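Local coordinates for phosphatidylinositol-specific phospholipase C1 (Streptomyces antibioticus, PDB 3H4X), which belongs to the calcium-dependent phosphoinositide phospholipase C family and folds as a barrel of parallel strands wrapped by helices, at residues 106-109 with 110-113; 146-149 with 150-154; 156-159 with 160-164. All blocks are in the same frame, centred on the assembly; numbering follows the deposited sequence.

Interactions 1, 2 and 3 follow one another along the chain and show how local side-chain order builds the outer layer of a barrel. Interactions 1 and 2 sit on helices 104-117 and 142-153, with centres 11 Å apart, and they touch: L108 CD1 packs 3.7 Å from L148 CG, and R112 NH1 lies 2.9 Å from K152 O in a probable hydrogen bond. Interaction 3, centred 13 Å from interaction 2, meets it where V157 CG2 comes 3.7 Å from I149 CG2. Interactions 1 and 3 do not touch. Interaction 2 also reaches an acetyl pocket at second hand, through the bond of D146 to H216, which lines it.

Interaction 1 (106-109 with 110-113); sequences GCLS and DMRA. With EOH (ethanol), chain F.
Two successive turns of helix 104-117, G106-S109 and D110-A113, are linked by four i to i+4 backbone bonds, from D110 N to G106 O, M111 N to C107 O, R112 N to L108 O and A113 N to S109 O. On the inner side M111 carries the contact. Its CG stands beside the backbone N (chi1 -70°) and rests 3.4 Å from C107 O. Beyond it SD lies 4.2 Å from C107 SG, and L108 CD2 comes across to 4.1 Å from the same sulfur of M111. The chain then bends at SD (chi3 63°), which carries CE away from the preceding turn. These apolar ends seat the helix on the barrel: L108 and M111 both pack against F191 of strand 189-195, while C107 and M111 meet F48 of helix 48-52. D110 lays its CB 3.4 Å from C107 O, and its buried carboxylate is satisfied at both oxygens, OD1 by A89 N and OD2 by E87 N. S109 OG is held between A105 O, one turn back, and K152 NZ of helix 142-153. R112 swings the other way, outward from the helix. Its NE pairs with D116 in a salt bridge, and its NH1, besides serving K152 O, donates to the oxygen of ethanol F 2.9 Å away, near the guanidinium plane.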
loop_
_atom_site.group_PDB
_atom_site.type_symbol
_atom_site.label_atom_id
_atom_site.label_comp_id
_atom_site.label_asym_id
_atom_site.label_seq_id
_atom_site.Cartn_x
_atom_site.Cartn_y
_atom_site.Cartn_z
ATOM N N GLY A 106 8.959 12.497 -7.865
ATOM C CA GLY A 106 10.304 12.357 -7.317
ATOM C C GLY A 106 10.479 11.062 -6.543
ATOM O O GLY A 106 11.511 10.396 -6.647
ATOM N N CYS A 107 9.469 10.705 -5.760
ATOM C CA CYS A 107 9.479 9.439 -5.045
ATOM C C CYS A 107 9.590 8.266 -6.018
ATOM O O CYS A 107 10.393 7.351 -5.829
ATOM C CB CYS A 107 8.207 9.308 -4.212
ATOM S SG CYS A 107 8.085 7.768 -3.305
ATOM N N LEU A 108 8.766 8.294 -7.058
ATOM C CA LEU A 108 8.772 7.244 -8.064
ATOM C C LEU A 108 10.122 7.152 -8.768
ATOM O O LEU A 108 10.585 6.058 -9.094
ATOM C CB LEU A 108 7.646 7.472 -9.073
ATOM C CG LEU A 108 6.226 7.303 -8.531
ATOM C CD1 LEU A 108 5.227 7.867 -9.529
ATOM C CD2 LEU A 108 5.927 5.841 -8.213
ATOM N N SER A 109 10.754 8.296 -9.003
ATOM C CA SER A 109 12.095 8.300 -9.573
ATOM C C SER A 109 13.087 7.605 -8.641
ATOM O O SER A 109 13.918 6.814 -9.092
ATOM C CB SER A 109 12.555 9.726 -9.877
ATOM O OG SER A 109 11.792 10.296 -10.923
ATOM N N ASP A 110 13.010 7.894 -7.345
ATOM C CA ASP A 110 13.885 7.228 -6.382
ATOM C C ASP A 110 13.663 5.721 -6.435
ATOM O O ASP A 110 14.618 4.936 -6.412
ATOM C CB ASP A 110 13.624 7.718 -4.952
ATOM C CG ASP A 110 14.145 9.120 -4.697
ATOM O OD1 ASP A 110 14.646 9.764 -5.642
ATOM O OD2 ASP A 110 14.044 9.576 -3.536
ATOM N N MET A 111 12.395 5.322 -6.491
ATOM C CA MET A 111 12.044 3.906 -6.559
ATOM C C MET A 111 12.632 3.234 -7.796
ATOM O O MET A 111 13.166 2.132 -7.719
ATOM C CB MET A 111 10.524 3.727 -6.544
ATOM C CG MET A 111 9.878 4.067 -5.217
ATOM S SD MET A 111 8.081 4.015 -5.270
ATOM C CE MET A 111 7.778 2.295 -5.650
ATOM N N ARG A 112 12.510 3.892 -8.941
ATOM C CA ARG A 112 13.051 3.348 -10.184
ATOM C C ARG A 112 14.571 3.218 -10.118
ATOM O O ARG A 112 15.133 2.189 -10.504
ATOM C CB ARG A 112 12.644 4.225 -11.372
ATOM C CG ARG A 112 13.229 3.789 -12.709
ATOM C CD ARG A 112 12.850 2.360 -13.039
ATOM N NE ARG A 112 13.366 1.930 -14.338
ATOM C CZ ARG A 112 12.726 2.091 -15.493
ATOM N NH1 ARG A 112 11.541 2.685 -15.521
ATOM N NH2 ARG A 112 13.274 1.662 -16.625
ATOM N N ALA A 113 15.232 4.258 -9.618
ATOM C CA ALA A 113 16.685 4.252 -9.498
ATOM C C ALA A 113 17.139 3.110 -8.597
ATOM O O ALA A 113 18.060 2.358 -8.927
ATOM C CB ALA A 113 17.166 5.583 -8.953
HETATM C C1 EOH F . 9.435 3.330 -17.729
HETATM C C2 EOH F . 8.151 3.458 -18.543
HETATM O O EOH F . 10.107 2.115 -17.983
#

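Interaction 2 (146-149 with 150-154); sequences DALI and RQKLG. With EOH (ethanol), chain K.
D146, whose CB lies 3.6 Å from R150 NH1, has a buried carboxylate gripped from several sides: OD1 by Y213 OH and T230 OG1, OD2 by H216 NE2, a residue that lines an acetyl pocket. With the carboxylate so engaged, OD2 stays 4.9 Å from R150 NH1, too far for a salt bridge. R150 instead folds back along its own helix. A bend at chi3 (-50°) lays the guanidinium over A147, whose CA sits 3.5 Å above the plane toward the rim, and NH1 finds its partner in Q228 O. The aliphatic part of R150 follows the preceding turn, CG resting 3.3 Å from D146 O. On another side of the helix, L148 CD1 lies 4.0 Å from K152 CG. Past that point K152 extends toward helix 104-117, where NZ bonds S109 OG and donates to the oxygen of ethanol K at 2.7 Å. Backbone bonds such as L153 N to I149 O continue the helix to its end, where G154, with positive phi, turns the chain away while G154 N still bonds to R150 O. I149 and L153 face inward onto F191 of strand 189-195, whereas L148 and K152 pack on L108 of helix 104-117.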
loop_
_atom_site.group_PDB
_atom_site.type_symbol
_atom_site.label_atom_id
_atom_site.label_comp_id
_atom_site.label_asym_id
_atom_site.label_seq_id
_atom_site.Cartn_x
_atom_site.Cartn_y
_atom_site.Cartn_z
ATOM N N ASP A 146 -2.323 6.351 -12.804
ATOM C CA ASP A 146 -1.807 5.177 -13.505
ATOM C C ASP A 146 -0.732 5.569 -14.523
ATOM O O ASP A 146 0.309 4.917 -14.634
ATOM C CB ASP A 146 -2.923 4.450 -14.260
ATOM C CG ASP A 146 -3.840 3.645 -13.361
ATOM O OD1 ASP A 146 -3.495 3.365 -12.192
ATOM O OD2 ASP A 146 -4.917 3.268 -13.865
ATOM N N ALA A 147 -1.004 6.619 -15.293
ATOM C CA ALA A 147 -0.096 7.029 -16.360
ATOM C C ALA A 147 1.279 7.408 -15.821
ATOM O O ALA A 147 2.302 7.084 -16.424
ATOM C CB ALA A 147 -0.693 8.175 -17.165
ATOM N N LEU A 148 1.299 8.096 -14.686
ATOM C CA LEU A 148 2.550 8.504 -14.061
ATOM C C LEU A 148 3.339 7.292 -13.585
ATOM O O LEU A 148 4.547 7.205 -13.794
ATOM C CB LEU A 148 2.279 9.452 -12.894
ATOM C CG LEU A 148 3.507 9.859 -12.077
ATOM C CD1 LEU A 148 4.562 10.553 -12.933
ATOM C CD2 LEU A 148 3.082 10.747 -10.924
ATOM N N ILE A 149 2.659 6.357 -12.933
ATOM C CA ILE A 149 3.330 5.156 -12.459
ATOM C C ILE A 149 3.863 4.324 -13.628
ATOM O O ILE A 149 4.989 3.826 -13.570
ATOM C CB ILE A 149 2.420 4.332 -11.524
ATOM C CG1 ILE A 149 2.234 5.082 -10.199
ATOM C CG2 ILE A 149 3.003 2.947 -11.282
ATOM C CD1 ILE A 149 1.219 4.472 -9.273
ATOM N N ARG A 150 3.078 4.194 -14.694
ATOM C CA ARG A 150 3.551 3.487 -15.889
ATOM C C ARG A 150 4.807 4.149 -16.442
ATOM O O ARG A 150 5.765 3.473 -16.804
ATOM C CB ARG A 150 2.480 3.441 -16.988
ATOM C CG ARG A 150 1.308 2.513 -16.706
ATOM C CD ARG A 150 0.522 2.151 -17.974
ATOM N NE ARG A 150 0.147 3.322 -18.765
ATOM C CZ ARG A 150 -0.934 4.066 -18.546
ATOM N NH1 ARG A 150 -1.767 3.771 -17.552
ATOM N NH2 ARG A 150 -1.182 5.114 -19.320
ATOM N N GLN A 151 4.799 5.475 -16.510
ATOM C CA GLN A 151 5.931 6.219 -17.052
ATOM C C GLN A 151 7.194 6.005 -16.225
ATOM O O GLN A 151 8.280 5.808 -16.769
ATOM C CB GLN A 151 5.591 7.710 -17.129
ATOM C CG GLN A 151 6.648 8.565 -17.812
ATOM C CD GLN A 151 7.625 9.198 -16.844
ATOM O OE1 GLN A 151 7.241 9.679 -15.779
ATOM N NE2 GLN A 151 8.901 9.222 -17.224
ATOM N N LYS A 152 7.053 6.043 -14.905
ATOM C CA LYS A 152 8.213 5.968 -14.023
ATOM C C LYS A 152 8.736 4.552 -13.804
ATOM O O LYS A 152 9.946 4.341 -13.719
ATOM C CB LYS A 152 7.893 6.603 -12.671
ATOM C CG LYS A 152 7.687 8.106 -12.729
ATOM C CD LYS A 152 8.994 8.850 -12.927
ATOM C CE LYS A 152 8.782 10.350 -12.799
ATOM N NZ LYS A 152 10.063 11.096 -12.890
ATOM N N LEU A 153 7.824 3.591 -13.692
ATOM C CA LEU A 153 8.186 2.245 -13.241
ATOM C C LEU A 153 7.946 1.142 -14.268
ATOM O O LEU A 153 8.546 0.071 -14.183
ATOM C CB LEU A 153 7.439 1.897 -11.954
ATOM C CG LEU A 153 7.855 2.697 -10.724
ATOM C CD1 LEU A 153 6.992 2.318 -9.533
ATOM C CD2 LEU A 153 9.328 2.461 -10.423
ATOM N N GLY A 154 7.049 1.389 -15.215
ATOM C CA GLY A 154 6.780 0.429 -16.278
ATOM C C GLY A 154 6.613 -0.998 -15.792
ATOM O O GLY A 154 5.737 -1.290 -14.974
HETATM C C1 EOH K . 10.743 13.253 -10.964
HETATM C C2 EOH K . 12.224 13.051 -11.263
HETATM O O EOH K . 10.022 13.659 -12.106
#

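Interaction 3 (156-159 with 160-164); sequences AVYG and PGDLT
G159 and D162 form the tight part of this helix start. The N-H of G159, the N-cap residue, points almost straight at D162 OD2 (2.9 Å, 176°), meeting the lone pair that faces away from the other carboxylate oxygen. This is the side-chain-to-backbone half of a capping box; the reciprocal bond cannot form because glycine has no side chain. D162 N makes only a weak bond to G159 O, which also accepts from L163 N at 3.1 Å. P160 has no N-H to satisfy, and its O is gripped from opposite faces by T164 N and T164 OG1, the latter at 2.8 Å. Y158, with CG anti to its backbone N (chi1 -172°), packs closely too: its ring lies over D162, whose CB makes a CH-pi contact 3.7 Å from the ring centroid, and the phenol end passes across L163, OH resting 3.4 Å from L163 CA. The looser side faces solvent, where D162 is exposed and Y158 partly so. Away from it the chain is tied to the barrel: A156 and Y158 pair through their backbones with F189 of strand 189-195, and P160 and L163, from helix 160-164, rest on F232 of strand 232-236.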
loop_
_atom_site.group_PDB
_atom_site.type_symbol
_atom_site.label_atom_id
_atom_site.label_comp_id
_atom_site.label_asym_id
_atom_site.label_seq_id
_atom_site.Cartn_x
_atom_site.Cartn_y
_atom_site.Cartn_z
ATOM N N ALA A 156 8.059 -2.865 -13.811
ATOM C CA ALA A 156 8.353 -3.210 -12.428
ATOM C C ALA A 156 7.095 -3.326 -11.566
ATOM O O ALA A 156 7.164 -3.792 -10.433
ATOM C CB ALA A 156 9.312 -2.200 -11.826
ATOM N N VAL A 157 5.952 -2.907 -12.100
ATOM C CA VAL A 157 4.705 -2.928 -11.342
ATOM C C VAL A 157 3.932 -4.224 -11.554
ATOM O O VAL A 157 3.800 -4.700 -12.681
ATOM C CB VAL A 157 3.805 -1.739 -11.724
ATOM C CG1 VAL A 157 2.512 -1.759 -10.914
ATOM C CG2 VAL A 157 4.549 -0.436 -11.518
ATOM N N TYR A 158 3.432 -4.796 -10.464
ATOM C CA TYR A 158 2.472 -5.884 -10.545
ATOM C C TYR A 158 1.133 -5.293 -10.133
ATOM O O TYR A 158 0.946 -4.913 -8.979
ATOM C CB TYR A 158 2.862 -7.029 -9.614
ATOM C CG TYR A 158 2.010 -8.267 -9.797
ATOM C CD1 TYR A 158 2.320 -9.215 -10.767
ATOM C CD2 TYR A 158 0.894 -8.491 -9.003
ATOM C CE1 TYR A 158 1.543 -10.354 -10.936
ATOM C CE2 TYR A 158 0.111 -9.622 -9.168
ATOM C CZ TYR A 158 0.438 -10.549 -10.138
ATOM O OH TYR A 158 -0.344 -11.671 -10.294
ATOM N N GLY A 159 0.217 -5.194 -11.089
ATOM C CA GLY A 159 -1.048 -4.492 -10.884
ATOM C C GLY A 159 -2.260 -5.382 -11.081
ATOM O O GLY A 159 -2.124 -6.580 -11.328
ATOM N N PRO A 160 -3.465 -4.804 -10.965
ATOM C CA PRO A 160 -4.701 -5.570 -11.089
ATOM C C PRO A 160 -4.812 -6.344 -12.393
ATOM O O PRO A 160 -5.374 -7.437 -12.402
ATOM C CB PRO A 160 -5.784 -4.493 -11.021
ATOM C CG PRO A 160 -5.185 -3.440 -10.177
ATOM C CD PRO A 160 -3.723 -3.418 -10.545
ATOM N N GLY A 161 -4.315 -5.784 -13.489
ATOM C CA GLY A 161 -4.341 -6.500 -14.764
ATOM C C GLY A 161 -3.514 -7.772 -14.710
ATOM O O GLY A 161 -3.884 -8.804 -15.276
ATOM N N ASP A 162 -2.382 -7.704 -14.026
ATOM C CA ASP A 162 -1.515 -8.864 -13.888
ATOM C C ASP A 162 -2.177 -9.953 -13.052
ATOM O O ASP A 162 -2.177 -11.123 -13.433
ATOM C CB ASP A 162 -0.176 -8.450 -13.279
ATOM C CG ASP A 162 0.551 -7.434 -14.131
ATOM O OD1 ASP A 162 0.812 -7.735 -15.313
ATOM O OD2 ASP A 162 0.851 -6.333 -13.632
ATOM N N LEU A 163 -2.750 -9.574 -11.915
ATOM C CA LEU A 163 -3.416 -10.541 -11.052
ATOM C C LEU A 163 -4.635 -11.142 -11.735
ATOM O O LEU A 163 -4.882 -12.341 -11.642
ATOM C CB LEU A 163 -3.845 -9.890 -9.737
ATOM C CG LEU A 163 -4.573 -10.810 -8.752
ATOM C CD1 LEU A 163 -3.628 -11.869 -8.196
ATOM C CD2 LEU A 163 -5.183 -9.992 -7.628
ATOM N N THR A 164 -5.402 -10.309 -12.422
ATOM C CA THR A 164 -6.685 -10.739 -12.956
ATOM C C THR A 164 -6.546 -11.674 -14.155
ATOM O O THR A 164 -7.348 -12.590 -14.331
ATOM C CB THR A 164 -7.560 -9.527 -13.313
ATOM O OG1 THR A 164 -7.788 -8.754 -12.129
ATOM C CG2 THR A 164 -8.894 -9.972 -13.883
#